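Long-range contacts in putative glutathione S-transferase (Sinorhizobium meliloti, PDB 4MDC), which probably acts as a homodimeric glutathione transferase, joining the thiol of glutathione to electrophilic substrates: residues 37-41 against 191-195; 34-38 against 86-90. All blocks are in the same frame, centred on the assembly; numbering follows the deposited sequence.

Contact 1 of 2, residues 37-41 against 191-195; sequences FVRLI and YGDLA
F37 drives the edge of its ring at the face of Y191: the centroids are 5.7 Å apart and the ring planes stand at 78°, a T-shaped pair. With its CG anti to the backbone N (chi1 166°), the phenylalanine reaches from helix 33-44 to the first turn of helix 191-205. There the packing is tight. F37 CE1 comes within 3.4 Å of the backbone O of Y191, which lies near the plane of the phenylalanine ring and already accepts the helical bond from A195 N. F37 CD1 rests 3.8 Å from A195 CB, and I41 CD1 is 3.6 Å from Y191 CE1, crossing the tyrosine and covering one face of the F37 ring toward its rim. Toward L40 the fit is looser side chain to side chain, L40 CB and L194 CD1 being 4.2 Å apart, but L40 CD1 reaches L194 O at 3.7 Å; this side is buried too, and F230 also touches L40. The Y191 hydroxyl is hydrogen-bonded to S90 O. An alanine in place of Y191 removes the ring and would probably open a gap beside F37 and I41 and leave S90 O without its hydroxyl partner. The side chains that meet are apolar or aromatic and the polar atoms they touch belong to the backbone, which implies that shape and burial join the N-terminal domain to the all-helical C-terminal one here.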
ATOM      1  N   PHE B  37      -5.818  -8.216 -10.445  1.00 13.45           N
ATOM      2  CA  PHE B  37      -6.906  -7.492  -9.814  1.00 14.08           C
ATOM      3  C   PHE B  37      -7.422  -6.378 -10.745  1.00 13.86           C
ATOM      4  O   PHE B  37      -8.641  -6.249 -10.930  1.00 15.01           O
ATOM      5  CB  PHE B  37      -6.382  -6.909  -8.514  1.00 13.89           C
ATOM      6  CG  PHE B  37      -7.244  -5.852  -7.877  1.00 14.84           C
ATOM      7  CD1 PHE B  37      -8.489  -6.157  -7.303  1.00 15.03           C
ATOM      8  CD2 PHE B  37      -6.804  -4.568  -7.819  1.00 15.29           C
ATOM      9  CE1 PHE B  37      -9.239  -5.175  -6.661  1.00 15.85           C
ATOM     10  CE2 PHE B  37      -7.551  -3.586  -7.160  1.00 15.57           C
ATOM     11  CZ  PHE B  37      -8.782  -3.886  -6.583  1.00 15.87           C
ATOM     12  N   VAL B  38      -6.509  -5.598 -11.283  1.00 13.07           N
ATOM     13  CA  VAL B  38      -6.874  -4.564 -12.243  1.00 13.42           C
ATOM     14  C   VAL B  38      -7.511  -5.107 -13.502  1.00 13.73           C
ATOM     15  O   VAL B  38      -8.510  -4.613 -13.971  1.00 13.57           O
ATOM     16  CB  VAL B  38      -5.671  -3.668 -12.554  1.00 13.50           C
ATOM     17  CG1 VAL B  38      -6.003  -2.687 -13.662  1.00 13.85           C
ATOM     18  CG2 VAL B  38      -5.331  -2.877 -11.291  1.00 13.64           C
ATOM     19  N   ARG B  39      -6.958  -6.190 -14.031  1.00 13.97           N
ATOM     20  CA  ARG B  39      -7.579  -6.818 -15.163  1.00 14.58           C
ATOM     21  C   ARG B  39      -9.030  -7.215 -14.906  1.00 15.06           C
ATOM     22  O   ARG B  39      -9.887  -7.099 -15.800  1.00 15.25           O
ATOM     23  CB  ARG B  39      -6.768  -8.030 -15.631  1.00 15.05           C
ATOM     24  CG  ARG B  39      -5.488  -7.640 -16.344  1.00 15.81           C
ATOM     25  CD  ARG B  39      -4.543  -8.825 -16.449  1.00 15.91           C
ATOM     26  NE  ARG B  39      -5.028  -9.836 -17.372  1.00 17.76           N
ATOM     27  CZ  ARG B  39      -4.436 -11.015 -17.546  1.00 18.98           C
ATOM     28  NH1 ARG B  39      -3.392 -11.372 -16.785  1.00 19.61           N
ATOM     29  NH2 ARG B  39      -4.936 -11.874 -18.446  1.00 18.82           N
ATOM     30  N   LEU B  40      -9.292  -7.771 -13.727  1.00 14.77           N
ATOM     31  CA  LEU B  40     -10.615  -8.181 -13.372  1.00 15.09           C
ATOM     32  C   LEU B  40     -11.571  -7.018 -13.319  1.00 15.46           C
ATOM     33  O   LEU B  40     -12.724  -7.139 -13.805  1.00 16.09           O
ATOM     34  CB  LEU B  40     -10.633  -8.951 -12.047  1.00 15.11           C
ATOM     35  CG  LEU B  40     -10.004 -10.344 -12.030  1.00 15.14           C
ATOM     36  CD1 LEU B  40      -9.879 -10.856 -10.595  1.00 14.56           C
ATOM     37  CD2 LEU B  40     -10.817 -11.312 -12.870  1.00 15.55           C
ATOM     38  N   ILE B  41     -11.129  -5.909 -12.748  1.00 15.29           N
ATOM     39  CA  ILE B  41     -11.963  -4.717 -12.761  1.00 15.96           C
ATOM     40  C   ILE B  41     -12.304  -4.242 -14.180  1.00 16.25           C
ATOM     41  O   ILE B  41     -13.483  -4.000 -14.507  1.00 16.79           O
ATOM     42  CB  ILE B  41     -11.334  -3.535 -11.992  1.00 15.82           C
ATOM     43  CG1 ILE B  41     -11.056  -3.937 -10.541  1.00 15.96           C
ATOM     44  CG2 ILE B  41     -12.262  -2.358 -12.101  1.00 16.34           C
ATOM     45  CD1 ILE B  41     -10.113  -2.962  -9.875  1.00 16.09           C
ATOM     46  N   TYR B 191     -14.452  -5.000  -4.942  1.00 15.93           N
ATOM     47  CA  TYR B 191     -13.000  -5.111  -5.103  1.00 15.15           C
ATOM     48  C   TYR B 191     -12.349  -6.105  -4.136  1.00 14.45           C
ATOM     49  O   TYR B 191     -11.287  -6.658  -4.437  1.00 14.91           O
ATOM     50  CB  TYR B 191     -12.369  -3.710  -4.884  1.00 15.00           C
ATOM     51  CG  TYR B 191     -12.507  -2.679  -5.979  1.00 15.41           C
ATOM     52  CD1 TYR B 191     -12.982  -2.958  -7.227  1.00 14.70           C
ATOM     53  CD2 TYR B 191     -12.219  -1.316  -5.698  1.00 15.66           C
ATOM     54  CE1 TYR B 191     -13.106  -1.971  -8.180  1.00 15.42           C
ATOM     55  CE2 TYR B 191     -12.324  -0.331  -6.647  1.00 16.29           C
ATOM     56  CZ  TYR B 191     -12.761  -0.682  -7.943  1.00 16.23           C
ATOM     57  OH  TYR B 191     -12.882   0.308  -8.914  1.00 17.68           O
ATOM     58  N   GLY B 192     -12.852  -6.199  -2.894  1.00 15.11           N
ATOM     59  CA  GLY B 192     -12.306  -7.144  -1.910  1.00 15.00           C
ATOM     60  C   GLY B 192     -12.255  -8.583  -2.441  1.00 14.01           C
ATOM     61  O   GLY B 192     -11.252  -9.281  -2.297  1.00 14.61           O
ATOM     62  N   ASP B 193     -13.360  -9.039  -3.012  1.00 14.29           N
ATOM     63  CA  ASP B 193     -13.456 -10.387  -3.657  1.00 14.33           C
ATOM     64  C   ASP B 193     -12.484 -10.508  -4.815  1.00 13.95           C
ATOM     65  O   ASP B 193     -11.751 -11.532  -4.979  1.00 13.93           O
ATOM     66  CB  ASP B 193     -14.878 -10.654  -4.156  1.00 14.77           C
ATOM     67  CG  ASP B 193     -15.897 -10.602  -3.074  1.00 16.21           C
ATOM     68  OD1 ASP B 193     -16.072 -11.601  -2.339  1.00 16.28           O
ATOM     69  OD2 ASP B 193     -16.507  -9.487  -2.942  1.00 15.55           O
ATOM     70  N   LEU B 194     -12.411  -9.476  -5.657  1.00 13.75           N
ATOM     71  CA  LEU B 194     -11.526  -9.492  -6.819  1.00 12.56           C
ATOM     72  C   LEU B 194     -10.078  -9.534  -6.412  1.00 12.91           C
ATOM     73  O   LEU B 194      -9.223 -10.213  -7.009  1.00 11.26           O
ATOM     74  CB  LEU B 194     -11.784  -8.361  -7.800  1.00 12.80           C
ATOM     75  CG  LEU B 194     -13.189  -8.212  -8.351  1.00 13.53           C
ATOM     76  CD1 LEU B 194     -13.259  -7.113  -9.380  1.00 14.53           C
ATOM     77  CD2 LEU B 194     -13.711  -9.503  -8.920  1.00 14.02           C
ATOM     78  N   ALA B 195      -9.697  -8.785  -5.404  1.00 12.39           N
ATOM     79  CA  ALA B 195      -8.305  -8.798  -4.934  1.00 12.63           C
ATOM     80  C   ALA B 195      -7.888 -10.154  -4.353  1.00 12.42           C
ATOM     81  O   ALA B 195      -6.786 -10.627  -4.637  1.00 13.01           O
ATOM     82  CB  ALA B 195      -8.146  -7.730  -3.856  1.00 13.06           C
TER

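Contact 2 of 2, residues 34-38 against 86-90; sequences ASRFV and ATIIS
A34 and A86 bring the two helices nearest, their CA atoms 5.4 Å apart; the segment axes run almost parallel, at 10° to each other, with a closest approach of 9.9 Å. Small residues make this starting end close: A34 CB meets A86 CB at 3.8 Å. The A86 methyl touches the F37 ring as well, at 3.7 Å from F37 CD2. Next along that ring, F37 CE2 packs on S90 CB at 3.7 Å, a carbon that faces the phenylalanine because of where S90 sits on its helix. S90 OG lies at the edge of the F37 ring, in its plane, and turns back to its own helix, where A86 O and T87 O are alternative acceptors at 2.9 and 3.1 Å. Its chi1 of 67° sets OG between the backbone N and the carbonyl carbon, which turns the hydroxyl toward those two oxygens. On another flank V38 and I89 cross at about a right angle, V38 CG1 to I89 CG2 at 3.8 Å. Helices 33-44 and 86-96 pack here within the thioredoxin-like N-terminal domain, in which V38 also touches L26 of the inner strand 25-28 and P73 just before strand 74-76. L125 of helix 111-145 touches both F37 and A86, while T87 and I88, which make no contact with 34-38, pack on E122 of the second subunit.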
ATOM      1  N   ALA B  34      -1.703  -7.909  -8.089  1.00 14.13           N
ATOM      2  CA  ALA B  34      -2.181  -6.545  -8.288  1.00 14.69           C
ATOM      3  C   ALA B  34      -2.580  -6.340  -9.778  1.00 14.47           C
ATOM      4  O   ALA B  34      -3.566  -5.680 -10.076  1.00 14.65           O
ATOM      5  CB  ALA B  34      -1.143  -5.510  -7.824  1.00 14.59           C
ATOM      6  N   SER B  35      -1.813  -6.925 -10.705  1.00 14.33           N
ATOM      7  CA  SER B  35      -2.099  -6.849 -12.086  1.00 14.05           C
ATOM      8  C   SER B  35      -3.403  -7.570 -12.421  1.00 14.10           C
ATOM      9  O   SER B  35      -4.207  -7.083 -13.205  1.00 14.08           O
ATOM     10  CB  SER B  35      -0.948  -7.490 -12.935  1.00 13.84           C
ATOM     11  OG  SER B  35       0.304  -6.791 -12.864  1.00 14.24           O
ATOM     12  N   ARG B  36      -3.566  -8.792 -11.910  1.00 13.52           N
ATOM     13  CA  ARG B  36      -4.766  -9.547 -12.144  1.00 13.33           C
ATOM     14  C   ARG B  36      -5.992  -8.867 -11.574  1.00 13.40           C
ATOM     15  O   ARG B  36      -7.051  -8.925 -12.174  1.00 13.25           O
ATOM     16  CB  ARG B  36      -4.621 -10.981 -11.606  1.00 13.52           C
ATOM     17  CG  ARG B  36      -3.667 -11.827 -12.426  1.00 13.36           C
ATOM     18  CD  ARG B  36      -3.693 -13.249 -11.976  1.00 13.67           C
ATOM     19  NE  ARG B  36      -3.028 -14.096 -12.993  1.00 14.45           N
ATOM     20  CZ  ARG B  36      -3.304 -15.355 -13.194  1.00 15.72           C
ATOM     21  NH1 ARG B  36      -4.173 -16.026 -12.469  1.00 16.20           N
ATOM     22  NH2 ARG B  36      -2.683 -15.988 -14.212  1.00 16.39           N
ATOM     23  N   PHE B  37      -5.818  -8.216 -10.445  1.00 13.45           N
ATOM     24  CA  PHE B  37      -6.906  -7.492  -9.814  1.00 14.08           C
ATOM     25  C   PHE B  37      -7.422  -6.378 -10.745  1.00 13.86           C
ATOM     26  O   PHE B  37      -8.641  -6.249 -10.930  1.00 15.01           O
ATOM     27  CB  PHE B  37      -6.382  -6.909  -8.514  1.00 13.89           C
ATOM     28  CG  PHE B  37      -7.244  -5.852  -7.877  1.00 14.84           C
ATOM     29  CD1 PHE B  37      -8.489  -6.157  -7.303  1.00 15.03           C
ATOM     30  CD2 PHE B  37      -6.804  -4.568  -7.819  1.00 15.29           C
ATOM     31  CE1 PHE B  37      -9.239  -5.175  -6.661  1.00 15.85           C
ATOM     32  CE2 PHE B  37      -7.551  -3.586  -7.160  1.00 15.57           C
ATOM     33  CZ  PHE B  37      -8.782  -3.886  -6.583  1.00 15.87           C
ATOM     34  N   VAL B  38      -6.509  -5.598 -11.283  1.00 13.07           N
ATOM     35  CA  VAL B  38      -6.874  -4.564 -12.243  1.00 13.42           C
ATOM     36  C   VAL B  38      -7.511  -5.107 -13.502  1.00 13.73           C
ATOM     37  O   VAL B  38      -8.510  -4.613 -13.971  1.00 13.57           O
ATOM     38  CB  VAL B  38      -5.671  -3.668 -12.554  1.00 13.50           C
ATOM     39  CG1 VAL B  38      -6.003  -2.687 -13.662  1.00 13.85           C
ATOM     40  CG2 VAL B  38      -5.331  -2.877 -11.291  1.00 13.64           C
ATOM     41  N   ALA B  86      -2.247  -0.976  -7.845  1.00 18.68           N
ATOM     42  CA  ALA B  86      -3.622  -1.403  -7.797  1.00 17.47           C
ATOM     43  C   ALA B  86      -4.562  -0.396  -7.117  1.00 17.46           C
ATOM     44  O   ALA B  86      -5.689  -0.230  -7.550  1.00 17.49           O
ATOM     45  CB  ALA B  86      -3.700  -2.727  -7.116  1.00 18.15           C
ATOM     46  N   THR B  87      -4.079   0.237  -6.090  1.00 16.27           N
ATOM     47  CA  THR B  87      -4.948   1.176  -5.321  1.00 16.15           C
ATOM     48  C   THR B  87      -5.302   2.383  -6.227  1.00 15.70           C
ATOM     49  O   THR B  87      -6.485   2.679  -6.418  1.00 16.81           O
ATOM     50  CB  THR B  87      -4.280   1.590  -4.012  1.00 16.29           C
ATOM     51  OG1 THR B  87      -4.216   0.495  -3.132  1.00 16.73           O
ATOM     52  CG2 THR B  87      -5.112   2.684  -3.307  1.00 16.70           C
ATOM     53  N   ILE B  88      -4.290   3.058  -6.760  1.00 15.41           N
ATOM     54  CA  ILE B  88      -4.498   4.247  -7.564  1.00 16.08           C
ATOM     55  C   ILE B  88      -5.363   3.942  -8.792  1.00 15.71           C
ATOM     56  O   ILE B  88      -6.345   4.660  -9.084  1.00 15.52           O
ATOM     57  CB  ILE B  88      -3.148   4.920  -7.915  1.00 17.11           C
ATOM     58  CG1 ILE B  88      -2.594   5.580  -6.650  1.00 17.26           C
ATOM     59  CG2 ILE B  88      -3.297   6.005  -8.970  1.00 18.45           C
ATOM     60  CD1 ILE B  88      -1.212   6.151  -6.774  1.00 17.88           C
ATOM     61  N   ILE B  89      -5.079   2.811  -9.440  1.00 15.51           N
ATOM     62  CA  ILE B  89      -5.838   2.495 -10.592  1.00 15.27           C
ATOM     63  C   ILE B  89      -7.292   2.169 -10.282  1.00 15.48           C
ATOM     64  O   ILE B  89      -8.238   2.628 -10.970  1.00 16.54           O
ATOM     65  CB  ILE B  89      -5.154   1.345 -11.388  1.00 15.62           C
ATOM     66  CG1 ILE B  89      -3.781   1.743 -11.891  1.00 15.72           C
ATOM     67  CG2 ILE B  89      -6.053   0.944 -12.541  1.00 17.03           C
ATOM     68  CD1 ILE B  89      -2.953   0.529 -12.304  1.00 15.99           C
ATOM     69  N   SER B  90      -7.511   1.335  -9.253  1.00 15.17           N
ATOM     70  CA  SER B  90      -8.872   0.946  -8.898  1.00 15.17           C
ATOM     71  C   SER B  90      -9.751   2.157  -8.461  1.00 15.96           C
ATOM     72  O   SER B  90     -10.949   2.193  -8.761  1.00 16.08           O
ATOM     73  CB  SER B  90      -8.848  -0.189  -7.838  1.00 14.71           C
ATOM     74  OG  SER B  90      -8.333   0.257  -6.595  1.00 14.31           O
TER

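In the fold
Contacts 1 and 2 are two sides of helix 33-44, their centres about 7 Å apart and each about 7 Å from the centre of the chain. Contact 2 is internal to the N-terminal domain; contact 1 carries the same helix across to the C-terminal domain. F37 serves both, and T121 of helix 111-145 touches its ring as well. The hydrogen bond from Y191 OH to S90 O, 2.7 Å long, joins the two partner helices directly. Separately, contact 1's side of helix 33-44 reaches the second helix of contact 2, with I41 CD1 packed 3.7 Å from S90 CB. Helices 33-44, 86-96 and 191-205 thus meet in one buried core at the domain interface, with contact 2 also bordering the dimer partner.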